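Local coordinates for RagB/SusD domain protein (Flavobacterium johnsoniae, PDB 5J5U) that binds chitin and, as a SusD-like protein of a chitin-utilization locus, probably captures chitin chains at the cell surface, at residues D141-I146 / V479-N484; N223-H228 / P331-S336; A280-G285 / E297-V302; F360-V365 / A387-K392. All blocks are in the same frame, centred on the assembly; numbering follows the deposited sequence.

Contact 1. Residues D141-I146 / V479-N484; sequences DKQQDI and VWWDVN
One face of the Trp-480 indole is covered by Gln-144, whose CB stands 3.6 Å from the centroid of the six-membered ring and 18° off its normal, a CH-pi contact. At the edge of the same indole, in its plane, sits Gln-143 OE1. Trp-481 takes Val-479 CG2 over the centre of one face, and the amide of Gln-143 lies nearly parallel to that ring, 5° between the planes, but displaced to the Val-479 side of it, its CD nearest Trp-481 CD1. The setting is a type I beta turn, Val-479 to Asp-482, in the C-terminal tail, docked on the first turn of helix 143-160 in this mostly helical SusD-like fold. The case illustrates how a glutamine can hold a turn by its backbone: Trp-481 N donates to Gln-143 OE1 at 3.0 Å. With CG anti to the backbone N (chi1 -176°) and the chain extended beyond it, Gln-143 reaches straight across to that amide. Putting an alanine in place of Trp-480 would probably open a gap against the helix and leave Gln-144 CB and CG without the ring they lie on. Gln-143 NE2 and Trp-481 NE1, two donors 3.4 Å apart, find acceptors in Thr-116 OG1 and Asp-117 OD1 respectively.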
loop_
_atom_site.group_PDB
_atom_site.type_symbol
_atom_site.label_atom_id
_atom_site.label_comp_id
_atom_site.label_asym_id
_atom_site.label_seq_id
_atom_site.Cartn_x
_atom_site.Cartn_y
_atom_site.Cartn_z
ATOM N N ASP A 141 20.259 9.147 0.240
ATOM C CA ASP A 141 20.851 7.798 0.207
ATOM C C ASP A 141 20.431 7.077 -1.062
ATOM O O ASP A 141 19.276 7.192 -1.484
ATOM C CB ASP A 141 20.443 6.930 1.403
ATOM C CG ASP A 141 20.771 7.558 2.742
ATOM O OD1 ASP A 141 21.622 8.460 2.820
ATOM O OD2 ASP A 141 20.166 7.129 3.745
ATOM N N LYS A 142 21.346 6.323 -1.661
ATOM C CA LYS A 142 20.960 5.431 -2.736
ATOM C C LYS A 142 19.939 4.413 -2.218
ATOM O O LYS A 142 20.121 3.819 -1.139
ATOM C CB LYS A 142 22.181 4.724 -3.316
ATOM C CG LYS A 142 23.132 5.633 -4.053
ATOM C CD LYS A 142 24.450 4.933 -4.340
ATOM C CE LYS A 142 24.261 3.682 -5.207
ATOM N NZ LYS A 142 25.487 3.338 -6.002
ATOM N N GLN A 143 18.876 4.204 -2.998
ATOM C CA GLN A 143 17.789 3.314 -2.578
ATOM C C GLN A 143 18.304 1.921 -2.211
ATOM O O GLN A 143 17.852 1.336 -1.227
ATOM C CB GLN A 143 16.707 3.207 -3.666
ATOM C CG GLN A 143 15.496 2.356 -3.237
ATOM C CD GLN A 143 14.393 2.279 -4.294
ATOM O OE1 GLN A 143 14.586 1.710 -5.379
ATOM N NE2 GLN A 143 13.221 2.830 -3.968
ATOM N N GLN A 144 19.290 1.424 -2.945
ATOM C CA GLN A 144 19.876 0.118 -2.624
ATOM C C GLN A 144 20.402 0.072 -1.172
ATOM O O GLN A 144 20.161 -0.896 -0.433
ATOM C CB GLN A 144 20.998 -0.229 -3.605
ATOM C CG GLN A 144 21.770 -1.498 -3.246
ATOM C CD GLN A 144 22.750 -1.920 -4.323
ATOM O OE1 GLN A 144 23.370 -1.083 -4.971
ATOM N NE2 GLN A 144 22.907 -3.223 -4.505
ATOM N N ASP A 145 21.108 1.121 -0.769
ATOM C CA ASP A 145 21.629 1.201 0.593
ATOM C C ASP A 145 20.483 1.361 1.598
ATOM O O ASP A 145 20.547 0.824 2.703
ATOM C CB ASP A 145 22.653 2.353 0.732
ATOM C CG ASP A 145 23.851 2.181 -0.198
ATOM O OD1 ASP A 145 24.242 1.028 -0.421
ATOM O OD2 ASP A 145 24.406 3.172 -0.704
ATOM N N ILE A 146 19.444 2.100 1.222
ATOM C CA ILE A 146 18.309 2.302 2.115
ATOM C C ILE A 146 17.712 0.944 2.407
ATOM O O ILE A 146 17.404 0.617 3.546
ATOM C CB ILE A 146 17.216 3.241 1.517
ATOM C CG1 ILE A 146 17.750 4.665 1.289
ATOM C CG2 ILE A 146 16.002 3.303 2.425
ATOM C CD1 ILE A 146 16.692 5.667 0.801
ATOM N N VAL A 479 12.617 4.263 -9.921
ATOM C CA VAL A 479 13.321 4.010 -8.674
ATOM C C VAL A 479 14.193 2.792 -8.950
ATOM O O VAL A 479 13.961 2.059 -9.901
ATOM C CB VAL A 479 12.346 3.773 -7.454
ATOM C CG1 VAL A 479 11.414 4.948 -7.277
ATOM C CG2 VAL A 479 11.521 2.504 -7.645
ATOM N N TRP A 480 15.203 2.598 -8.121
ATOM C CA TRP A 480 16.247 1.586 -8.328
ATOM C C TRP A 480 15.731 0.157 -8.496
ATOM O O TRP A 480 16.245 -0.590 -9.329
ATOM C CB TRP A 480 17.253 1.664 -7.151
ATOM C CG TRP A 480 18.133 0.467 -6.976
ATOM C CD1 TRP A 480 19.243 0.149 -7.702
ATOM C CD2 TRP A 480 17.965 -0.585 -6.013
ATOM N NE1 TRP A 480 19.778 -1.030 -7.253
ATOM C CE2 TRP A 480 19.011 -1.506 -6.217
ATOM C CE3 TRP A 480 17.039 -0.828 -4.995
ATOM C CZ2 TRP A 480 19.155 -2.666 -5.441
ATOM C CZ3 TRP A 480 17.178 -1.984 -4.223
ATOM C CH2 TRP A 480 18.229 -2.885 -4.448
ATOM N N TRP A 481 14.731 -0.249 -7.704
ATOM C CA TRP A 481 14.287 -1.654 -7.773
ATOM C C TRP A 481 13.370 -1.948 -8.960
ATOM O O TRP A 481 13.049 -3.096 -9.241
ATOM C CB TRP A 481 13.607 -2.108 -6.475
ATOM C CG TRP A 481 12.505 -1.265 -5.864
ATOM C CD1 TRP A 481 12.556 -0.638 -4.656
ATOM C CD2 TRP A 481 11.194 -1.002 -6.389
ATOM N NE1 TRP A 481 11.379 0.002 -4.400
ATOM C CE2 TRP A 481 10.522 -0.209 -5.447
ATOM C CE3 TRP A 481 10.518 -1.387 -7.543
ATOM C CZ2 TRP A 481 9.214 0.238 -5.638
ATOM C CZ3 TRP A 481 9.221 -0.950 -7.737
ATOM C CH2 TRP A 481 8.581 -0.146 -6.786
ATOM N N ASP A 482 12.953 -0.900 -9.643
ATOM C CA ASP A 482 12.088 -1.012 -10.814
ATOM C C ASP A 482 12.942 -1.089 -12.094
ATOM O O ASP A 482 13.335 -0.070 -12.668
ATOM C CB ASP A 482 11.107 0.172 -10.801
ATOM C CG ASP A 482 10.216 0.248 -12.039
ATOM O OD1 ASP A 482 10.269 -0.644 -12.916
ATOM O OD2 ASP A 482 9.416 1.217 -12.102
ATOM N N VAL A 483 13.255 -2.314 -12.509
ATOM C CA VAL A 483 14.186 -2.533 -13.616
ATOM C C VAL A 483 13.401 -3.115 -14.811
ATOM O O VAL A 483 13.532 -4.277 -15.198
ATOM C CB VAL A 483 15.421 -3.413 -13.146
ATOM C CG1 VAL A 483 16.256 -2.692 -12.062
ATOM C CG2 VAL A 483 15.013 -4.751 -12.618
ATOM N N ASN A 484 12.652 -2.194 -15.412
ATOM C CA ASN A 484 11.386 -2.366 -16.132
ATOM C C ASN A 484 10.810 -3.773 -15.903
ATOM O O ASN A 484 11.371 -4.793 -16.311
ATOM C CB ASN A 484 11.463 -2.118 -17.670
ATOM C CG ASN A 484 12.659 -1.241 -18.151
ATOM O OD1 ASN A 484 12.858 -1.136 -19.356
ATOM N ND2 ASN A 484 13.563 -0.850 -17.255
#

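Contact 2. Residues N223-H228 / P331-S336; sequences NCLMHH and PFLHVS
Leu-225 and Leu-333 face each other as a non-hydrogen-bonded antiparallel pair, their side chains slanting across one another on the same face of a two-stranded sheet. Leu-225 CD1 leans over the partner strand, 3.5 Å from Leu-333 CA, and meets Leu-333 CD1 at 3.7 Å. Leu-333 has its CG anti to the backbone N (chi1 179°), which swings CD1 back over the first strand and sets it 3.8 Å from Asn-223 CB. The other face carries Met-226 and Phe-332, a hydrogen-bonded pair joined by Met-226 N to Phe-332 O and Phe-332 N to Met-226 O, both 3.0 Å. Their side-chain ends part: Met-226 CG lies over one face of the His-228 ring, while Phe-332 CD1 lies over one face of the His-334 ring. The pairing then shows a textbook irregularity, a classic beta bulge, with His-334 and Val-335 both opposite Cys-224. His-334 N donates to Cys-224 O at 2.8 Å, Cys-224 N to Val-335 O at 2.9 Å, and the helical psi of His-334 (-52°) takes up the extra residue. Helix 16-29 packs against Met-226, Phe-332 and His-334, and helix 178-195 against Val-335. At the far end Ser-336 is the N-cap of helix 337-349, its OG bonded to Glu-339 N, and Asn-223 OD1 accepts from Tyr-337 N.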
loop_
_atom_site.group_PDB
_atom_site.type_symbol
_atom_site.label_atom_id
_atom_site.label_comp_id
_atom_site.label_asym_id
_atom_site.label_seq_id
_atom_site.Cartn_x
_atom_site.Cartn_y
_atom_site.Cartn_z
ATOM N N ASN A 223 -2.707 -8.954 11.780
ATOM C CA ASN A 223 -2.719 -7.777 10.898
ATOM C C ASN A 223 -2.373 -6.474 11.599
ATOM O O ASN A 223 -2.765 -6.256 12.738
ATOM C CB ASN A 223 -4.077 -7.619 10.230
ATOM C CG ASN A 223 -4.302 -8.623 9.156
ATOM O OD1 ASN A 223 -3.488 -9.519 8.977
ATOM N ND2 ASN A 223 -5.402 -8.484 8.417
ATOM N N CYS A 224 -1.635 -5.613 10.905
ATOM C CA CYS A 224 -1.312 -4.299 11.433
ATOM C C CYS A 224 -2.405 -3.278 11.087
ATOM O O CYS A 224 -2.559 -2.880 9.932
ATOM C CB CYS A 224 0.040 -3.840 10.901
ATOM S SG CYS A 224 0.624 -2.398 11.708
ATOM N N LEU A 225 -3.159 -2.882 12.108
ATOM C CA LEU A 225 -4.340 -2.018 11.990
ATOM C C LEU A 225 -4.250 -0.808 12.862
ATOM O O LEU A 225 -3.715 -0.875 13.963
ATOM C CB LEU A 225 -5.617 -2.759 12.414
ATOM C CG LEU A 225 -6.411 -3.683 11.514
ATOM C CD1 LEU A 225 -6.547 -3.104 10.119
ATOM C CD2 LEU A 225 -5.770 -5.052 11.531
ATOM N N MET A 226 -4.808 0.294 12.389
ATOM C CA MET A 226 -5.172 1.387 13.268
ATOM C C MET A 226 -6.696 1.449 13.352
ATOM O O MET A 226 -7.373 1.580 12.324
ATOM C CB MET A 226 -4.645 2.721 12.776
ATOM C CG MET A 226 -5.154 3.857 13.629
ATOM S SD MET A 226 -4.551 3.656 15.327
ATOM C CE MET A 226 -2.894 4.347 15.125
ATOM N N HIS A 227 -7.227 1.304 14.560
ATOM C CA HIS A 227 -8.640 1.531 14.815
ATOM C C HIS A 227 -8.816 3.007 15.127
ATOM O O HIS A 227 -8.107 3.552 15.972
ATOM C CB HIS A 227 -9.151 0.651 15.953
ATOM C CG HIS A 227 -9.022 -0.807 15.666
ATOM N ND1 HIS A 227 -9.981 -1.515 14.981
ATOM C CD2 HIS A 227 -8.037 -1.687 15.962
ATOM C CE1 HIS A 227 -9.600 -2.776 14.876
ATOM N NE2 HIS A 227 -8.425 -2.905 15.465
ATOM N N HIS A 228 -9.714 3.645 14.385
ATOM C CA HIS A 228 -9.955 5.096 14.441
ATOM C C HIS A 228 -11.197 5.497 15.243
ATOM O O HIS A 228 -12.301 5.055 14.948
ATOM C CB HIS A 228 -10.037 5.669 13.012
ATOM C CG HIS A 228 -8.698 5.809 12.353
ATOM N ND1 HIS A 228 -7.833 6.843 12.644
ATOM C CD2 HIS A 228 -8.062 5.033 11.442
ATOM C CE1 HIS A 228 -6.728 6.703 11.934
ATOM N NE2 HIS A 228 -6.844 5.616 11.192
ATOM N N PRO A 331 -11.427 1.436 9.996
ATOM C CA PRO A 331 -10.047 1.098 10.350
ATOM C C PRO A 331 -9.114 1.154 9.142
ATOM O O PRO A 331 -9.567 0.978 8.011
ATOM C CB PRO A 331 -10.165 -0.326 10.886
ATOM C CG PRO A 331 -11.432 -0.856 10.258
ATOM C CD PRO A 331 -12.354 0.305 10.169
ATOM N N PHE A 332 -7.826 1.366 9.378
ATOM C CA PHE A 332 -6.857 1.378 8.287
ATOM C C PHE A 332 -5.852 0.236 8.433
ATOM O O PHE A 332 -5.167 0.133 9.444
ATOM C CB PHE A 332 -6.120 2.713 8.229
ATOM C CG PHE A 332 -5.299 2.893 6.995
ATOM C CD1 PHE A 332 -3.993 2.411 6.933
ATOM C CD2 PHE A 332 -5.822 3.559 5.890
ATOM C CE1 PHE A 332 -3.223 2.576 5.777
ATOM C CE2 PHE A 332 -5.045 3.739 4.731
ATOM C CZ PHE A 332 -3.748 3.250 4.677
ATOM N N LEU A 333 -5.778 -0.602 7.399
ATOM C CA LEU A 333 -4.891 -1.759 7.332
ATOM C C LEU A 333 -3.526 -1.436 6.690
ATOM O O LEU A 333 -3.465 -1.088 5.513
ATOM C CB LEU A 333 -5.581 -2.883 6.538
ATOM C CG LEU A 333 -4.820 -4.197 6.321
ATOM C CD1 LEU A 333 -4.505 -4.854 7.640
ATOM C CD2 LEU A 333 -5.594 -5.154 5.419
ATOM N N HIS A 334 -2.441 -1.600 7.448
ATOM C CA HIS A 334 -1.086 -1.327 6.947
ATOM C C HIS A 334 -0.369 -2.532 6.320
ATOM O O HIS A 334 0.191 -2.434 5.225
ATOM C CB HIS A 334 -0.209 -0.783 8.076
ATOM C CG HIS A 334 -0.561 0.607 8.493
ATOM N ND1 HIS A 334 -0.323 1.704 7.694
ATOM C CD2 HIS A 334 -1.128 1.080 9.627
ATOM C CE1 HIS A 334 -0.729 2.794 8.318
ATOM N NE2 HIS A 334 -1.224 2.443 9.492
ATOM N N VAL A 335 -0.333 -3.643 7.052
ATOM C CA VAL A 335 0.312 -4.872 6.603
ATOM C C VAL A 335 -0.589 -6.048 6.953
ATOM O O VAL A 335 -1.195 -6.068 8.026
ATOM C CB VAL A 335 1.706 -5.075 7.237
ATOM C CG1 VAL A 335 2.477 -6.116 6.458
ATOM C CG2 VAL A 335 2.497 -3.731 7.336
ATOM N N SER A 336 -0.665 -7.041 6.075
ATOM C CA SER A 336 -1.706 -8.040 6.228
ATOM C C SER A 336 -1.201 -9.471 6.146
ATOM O O SER A 336 -0.111 -9.732 5.624
ATOM C CB SER A 336 -2.785 -7.827 5.168
ATOM O OG SER A 336 -2.317 -8.209 3.890
#

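Contact 3. Residues A280-G285 / E297-V302; sequences ATPKTG and ELYEGV
Lys-283 and the backbone of Glu-297 and Leu-298 form the tight half of this contact, in which the long loop between the paired strands 280-281 and 320-321 folds back on its own beginning. Lys-283 N donates to Leu-298 O at 2.8 Å, nearly straight at 169°. The side chain then runs alongside the opposite backbone, its CG and CD resting on the two carbonyl oxygens, and a bend at chi3 (52°) turns the ammonium into a cluster of acceptors. Lys-283 NZ donates to Glu-297 O at 3.0 Å and makes a salt bridge to Glu-300 OE1, also 3.0 Å, which it meets from above the carboxylate plane, 64° out of it. Glu-296, just before the segment, supplies a second salt bridge to NZ. A leucine in place of Lys-283 would probably cost Glu-300 and Glu-296 their salt bridges to this ammonium, and Glu-297 O this donor. Tyr-299 N, for its part, is held by Glu-297 OE2 at 2.8 Å, through the anti lone pair of that oxygen. The other half is looser and nearer solvent. Pro-282 and Tyr-299 lie side by side, pointing the same way, with Pro-282 CB 3.8 Å from Tyr-299 OH, while exposed Leu-298 adds only light apolar contact with the proline. Here a water bridges the segments, donating to Ala-280 O at 2.9 Å and hydrogen-bonded to Tyr-299 OH at 2.8 Å.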
loop_
_atom_site.group_PDB
_atom_site.type_symbol
_atom_site.label_atom_id
_atom_site.label_comp_id
_atom_site.label_asym_id
_atom_site.label_seq_id
_atom_site.Cartn_x
_atom_site.Cartn_y
_atom_site.Cartn_z
ATOM N N ALA A 280 -18.558 -3.207 -3.122
ATOM C CA ALA A 280 -19.335 -2.334 -4.006
ATOM C C ALA A 280 -20.839 -2.274 -3.678
ATOM O O ALA A 280 -21.463 -3.278 -3.336
ATOM C CB ALA A 280 -19.156 -2.776 -5.438
ATOM N N THR A 281 -21.419 -1.092 -3.828
ATOM C CA THR A 281 -22.852 -0.939 -3.759
ATOM C C THR A 281 -23.420 -1.114 -5.166
ATOM O O THR A 281 -22.771 -0.748 -6.156
ATOM C CB THR A 281 -23.249 0.426 -3.225
ATOM O OG1 THR A 281 -22.842 1.432 -4.158
ATOM C CG2 THR A 281 -22.618 0.679 -1.864
ATOM N N PRO A 282 -24.634 -1.677 -5.267
ATOM C CA PRO A 282 -25.229 -1.965 -6.582
ATOM C C PRO A 282 -25.628 -0.702 -7.343
ATOM O O PRO A 282 -25.824 0.330 -6.721
ATOM C CB PRO A 282 -26.469 -2.794 -6.223
ATOM C CG PRO A 282 -26.825 -2.350 -4.816
ATOM C CD PRO A 282 -25.507 -2.087 -4.146
ATOM N N LYS A 283 -25.733 -0.776 -8.668
ATOM C CA LYS A 283 -26.285 0.337 -9.445
ATOM C C LYS A 283 -27.741 0.600 -9.038
ATOM O O LYS A 283 -28.468 -0.334 -8.678
ATOM C CB LYS A 283 -26.216 0.038 -10.944
ATOM C CG LYS A 283 -24.825 -0.196 -11.491
ATOM C CD LYS A 283 -24.884 -0.993 -12.804
ATOM C CE LYS A 283 -25.835 -0.369 -13.822
ATOM N NZ LYS A 283 -25.833 -1.173 -15.073
ATOM N N THR A 284 -28.176 1.858 -9.094
ATOM C CA THR A 284 -29.578 2.168 -8.818
ATOM C C THR A 284 -30.268 2.625 -10.090
ATOM O O THR A 284 -31.483 2.505 -10.227
ATOM C CB THR A 284 -29.746 3.256 -7.757
ATOM O OG1 THR A 284 -29.145 4.474 -8.218
ATOM C CG2 THR A 284 -29.125 2.822 -6.445
ATOM N N GLY A 285 -29.480 3.129 -11.030
ATOM C CA GLY A 285 -29.997 3.527 -12.318
ATOM C C GLY A 285 -29.595 2.553 -13.409
ATOM O O GLY A 285 -28.652 1.781 -13.258
ATOM N N GLU A 297 -27.436 -5.910 -15.270
ATOM C CA GLU A 297 -26.284 -6.060 -14.384
ATOM C C GLU A 297 -26.258 -4.975 -13.331
ATOM O O GLU A 297 -26.398 -3.786 -13.636
ATOM C CB GLU A 297 -24.979 -6.021 -15.182
ATOM C CG GLU A 297 -23.743 -6.115 -14.315
ATOM C CD GLU A 297 -23.726 -7.371 -13.482
ATOM O OE1 GLU A 297 -23.755 -8.460 -14.076
ATOM O OE2 GLU A 297 -23.692 -7.274 -12.231
ATOM N N LEU A 298 -26.090 -5.410 -12.093
ATOM C CA LEU A 298 -26.120 -4.538 -10.926
ATOM C C LEU A 298 -24.729 -4.023 -10.548
ATOM O O LEU A 298 -24.612 -3.036 -9.819
ATOM C CB LEU A 298 -26.730 -5.305 -9.745
ATOM C CG LEU A 298 -28.263 -5.430 -9.694
ATOM C CD1 LEU A 298 -28.690 -6.247 -8.503
ATOM C CD2 LEU A 298 -28.912 -4.057 -9.601
ATOM N N TYR A 299 -23.683 -4.687 -11.043
ATOM C CA TYR A 299 -22.325 -4.367 -10.608
ATOM C C TYR A 299 -21.407 -4.037 -11.760
ATOM O O TYR A 299 -20.960 -4.920 -12.498
ATOM C CB TYR A 299 -21.748 -5.517 -9.772
ATOM C CG TYR A 299 -22.509 -5.632 -8.477
ATOM C CD1 TYR A 299 -22.193 -4.813 -7.401
ATOM C CD2 TYR A 299 -23.595 -6.513 -8.347
ATOM C CE1 TYR A 299 -22.902 -4.876 -6.227
ATOM C CE2 TYR A 299 -24.326 -6.584 -7.152
ATOM C CZ TYR A 299 -23.970 -5.761 -6.105
ATOM O OH TYR A 299 -24.656 -5.811 -4.921
ATOM N N GLU A 300 -21.136 -2.741 -11.896
ATOM C CA GLU A 300 -20.206 -2.234 -12.897
ATOM C C GLU A 300 -19.391 -1.085 -12.316
ATOM O O GLU A 300 -19.929 -0.242 -11.598
ATOM C CB GLU A 300 -20.953 -1.781 -14.160
ATOM C CG GLU A 300 -21.582 -2.923 -14.960
ATOM C CD GLU A 300 -22.610 -2.456 -15.999
ATOM O OE1 GLU A 300 -22.974 -1.257 -16.030
ATOM O OE2 GLU A 300 -23.058 -3.306 -16.791
ATOM N N GLY A 301 -18.093 -1.060 -12.611
ATOM C CA GLY A 301 -17.242 0.025 -12.161
ATOM C C GLY A 301 -17.198 1.161 -13.172
ATOM O O GLY A 301 -17.824 1.091 -14.232
ATOM N N VAL A 302 -16.457 2.212 -12.842
ATOM C CA VAL A 302 -16.288 3.345 -13.746
ATOM C C VAL A 302 -14.975 3.149 -14.494
ATOM O O VAL A 302 -13.937 2.910 -13.875
ATOM C CB VAL A 302 -16.268 4.716 -12.993
ATOM C CG1 VAL A 302 -15.965 5.865 -13.976
ATOM C CG2 VAL A 302 -17.592 4.972 -12.263
HETATM O O HOH W 1 -23.961 -4.430 -2.570
#

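Contact 4. Residues F360-V365 / A387-K392; sequences FYKKGV and AYVNAK
Apolar contact dominates, and Val-389 stands at its middle with one methyl for each of two partners. Val-389 CG1 rests against the aliphatic stem of Lys-362, 3.6 Å from Lys-362 CG, and Val-389 CG2 meets Val-365 CG1 at 4.0 Å. Val-365 CG1, held anti to the backbone N (chi1 177°), also comes up to the ring edge of Tyr-388, 3.5 Å from Tyr-388 CE2, the two side chains crossing at about a right angle. This is the packing of an antiparallel helix hairpin: helices 357-371 and 382-391 pass with their local axes 10.1 Å apart and 149° between their directions, an arrangement consistent with the TPR-like helical architecture of SusD proteins. Aromatic contacts include Tyr-361, which takes Val-365 CG2 of its own helix over one face and turns its edge to the other segment, Tyr-361 CE2 lying 4.1 Å from Lys-392 O. Polar contact across the pair is slight. Lys-362 NZ ends 4.1 Å from Asn-390 OD1, too long for a bond. Other polar ends bond outside the pair: Lys-392 NZ to Asn-271 OD1, and Tyr-388 OH, weakly, to Asp-273 and to Gln-406 of helix 399-410.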
loop_
_atom_site.group_PDB
_atom_site.type_symbol
_atom_site.label_atom_id
_atom_site.label_comp_id
_atom_site.label_asym_id
_atom_site.label_seq_id
_atom_site.Cartn_x
_atom_site.Cartn_y
_atom_site.Cartn_z
ATOM N N PHE A 360 -0.120 -21.656 -0.335
ATOM C CA PHE A 360 0.114 -20.280 0.097
ATOM C C PHE A 360 -0.882 -19.319 -0.567
ATOM O O PHE A 360 -1.468 -18.463 0.081
ATOM C CB PHE A 360 1.541 -19.846 -0.251
ATOM C CG PHE A 360 2.591 -20.299 0.730
ATOM C CD1 PHE A 360 2.437 -20.073 2.092
ATOM C CD2 PHE A 360 3.755 -20.917 0.280
ATOM C CE1 PHE A 360 3.411 -20.464 2.992
ATOM C CE2 PHE A 360 4.734 -21.311 1.169
ATOM C CZ PHE A 360 4.559 -21.089 2.532
ATOM N N TYR A 361 -1.071 -19.496 -1.868
ATOM C CA TYR A 361 -2.001 -18.694 -2.647
ATOM C C TYR A 361 -3.420 -18.792 -2.091
ATOM O O TYR A 361 -4.091 -17.763 -1.880
ATOM C CB TYR A 361 -1.962 -19.145 -4.100
ATOM C CG TYR A 361 -2.872 -18.383 -5.030
ATOM C CD1 TYR A 361 -2.542 -17.106 -5.467
ATOM C CD2 TYR A 361 -4.042 -18.963 -5.517
ATOM C CE1 TYR A 361 -3.369 -16.416 -6.338
ATOM C CE2 TYR A 361 -4.871 -18.290 -6.381
ATOM C CZ TYR A 361 -4.537 -17.018 -6.791
ATOM O OH TYR A 361 -5.377 -16.357 -7.663
ATOM N N LYS A 362 -3.871 -20.024 -1.857
ATOM C CA LYS A 362 -5.220 -20.260 -1.356
ATOM C C LYS A 362 -5.413 -19.578 -0.017
ATOM O O LYS A 362 -6.421 -18.885 0.205
ATOM C CB LYS A 362 -5.483 -21.759 -1.225
ATOM C CG LYS A 362 -5.624 -22.482 -2.559
ATOM C CD LYS A 362 -5.671 -23.994 -2.382
ATOM C CE LYS A 362 -6.000 -24.690 -3.682
ATOM N NZ LYS A 362 -6.215 -26.146 -3.454
ATOM N N LYS A 363 -4.428 -19.747 0.863
ATOM C CA LYS A 363 -4.501 -19.143 2.190
ATOM C C LYS A 363 -4.532 -17.613 2.085
ATOM O O LYS A 363 -5.237 -16.934 2.848
ATOM C CB LYS A 363 -3.307 -19.587 3.048
ATOM C CG LYS A 363 -3.330 -21.061 3.453
ATOM C CD LYS A 363 -2.026 -21.488 4.131
ATOM C CE LYS A 363 -1.931 -23.011 4.245
ATOM N NZ LYS A 363 -0.641 -23.491 4.829
ATOM N N GLY A 364 -3.800 -17.079 1.111
ATOM C CA GLY A 364 -3.792 -15.645 0.867
ATOM C C GLY A 364 -5.149 -15.108 0.425
ATOM O O GLY A 364 -5.628 -14.104 0.956
ATOM N N VAL A 365 -5.767 -15.766 -0.555
ATOM C CA VAL A 365 -7.065 -15.322 -1.052
ATOM C C VAL A 365 -8.133 -15.378 0.041
ATOM O O VAL A 365 -8.951 -14.447 0.189
ATOM C CB VAL A 365 -7.529 -16.148 -2.261
ATOM C CG1 VAL A 365 -8.907 -15.695 -2.683
ATOM C CG2 VAL A 365 -6.544 -16.008 -3.420
ATOM N N ALA A 387 -15.542 -22.457 -2.200
ATOM C CA ALA A 387 -15.961 -22.698 -3.576
ATOM C C ALA A 387 -15.131 -21.867 -4.555
ATOM O O ALA A 387 -14.650 -22.379 -5.574
ATOM C CB ALA A 387 -17.449 -22.399 -3.741
ATOM N N TYR A 388 -14.957 -20.587 -4.234
ATOM C CA TYR A 388 -14.188 -19.674 -5.086
ATOM C C TYR A 388 -12.727 -20.077 -5.200
ATOM O O TYR A 388 -12.188 -20.169 -6.301
ATOM C CB TYR A 388 -14.296 -18.251 -4.538
ATOM C CG TYR A 388 -13.392 -17.210 -5.176
ATOM C CD1 TYR A 388 -13.569 -16.808 -6.500
ATOM C CD2 TYR A 388 -12.394 -16.588 -4.432
ATOM C CE1 TYR A 388 -12.761 -15.840 -7.064
ATOM C CE2 TYR A 388 -11.585 -15.613 -4.993
ATOM C CZ TYR A 388 -11.773 -15.241 -6.300
ATOM O OH TYR A 388 -10.961 -14.267 -6.840
ATOM N N VAL A 389 -12.098 -20.310 -4.050
ATOM C CA VAL A 389 -10.693 -20.713 -3.979
ATOM C C VAL A 389 -10.444 -22.004 -4.763
ATOM O O VAL A 389 -9.444 -22.133 -5.481
ATOM C CB VAL A 389 -10.247 -20.895 -2.519
ATOM C CG1 VAL A 389 -9.235 -22.030 -2.399
ATOM C CG2 VAL A 389 -9.674 -19.590 -1.972
ATOM N N ASN A 390 -11.364 -22.959 -4.634
ATOM C CA ASN A 390 -11.176 -24.248 -5.292
ATOM C C ASN A 390 -11.549 -24.228 -6.778
ATOM O O ASN A 390 -11.058 -25.050 -7.547
ATOM C CB ASN A 390 -11.971 -25.325 -4.544
ATOM C CG ASN A 390 -11.395 -25.614 -3.161
ATOM O OD1 ASN A 390 -10.187 -25.484 -2.934
ATOM N ND2 ASN A 390 -12.264 -25.982 -2.223
ATOM N N ALA A 391 -12.406 -23.291 -7.179
ATOM C CA ALA A 391 -12.801 -23.176 -8.588
ATOM C C ALA A 391 -11.770 -22.432 -9.433
ATOM O O ALA A 391 -11.729 -22.595 -10.656
ATOM C CB ALA A 391 -14.144 -22.489 -8.705
ATOM N N LYS A 392 -10.931 -21.635 -8.774
ATOM C CA LYS A 392 -9.900 -20.874 -9.465
ATOM C C LYS A 392 -8.592 -20.918 -8.680
ATOM O O LYS A 392 -8.231 -19.952 -8.004
ATOM C CB LYS A 392 -10.359 -19.423 -9.691
ATOM C CG LYS A 392 -10.046 -18.912 -11.099
ATOM C CD LYS A 392 -11.318 -18.697 -11.929
ATOM C CE LYS A 392 -11.013 -18.078 -13.312
ATOM N NZ LYS A 392 -12.259 -17.732 -14.082
#

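Overall arrangement
Followed from the N terminus, the chain opens contact 1 at 141-146 and closes it only at the C-terminal tail, so the other three contacts all fall within that span. Contact 2 opens next at 223-228 and closes at 331-336; the much shorter loop of contact 3, 280-285 to 297-302, lies wholly within it. Contact 4 follows in series, joining two successive helices. None cross. In space they spread widely: contacts 1 and 3 lie on opposite sides of the chain's centre, 41 Å between centres, whereas contacts 2 and 4 approach to about 7 Å between nearest atoms. Together they tie tail to helix, strand to strand, the end of a short strand to the loop that follows it, and helix to helix.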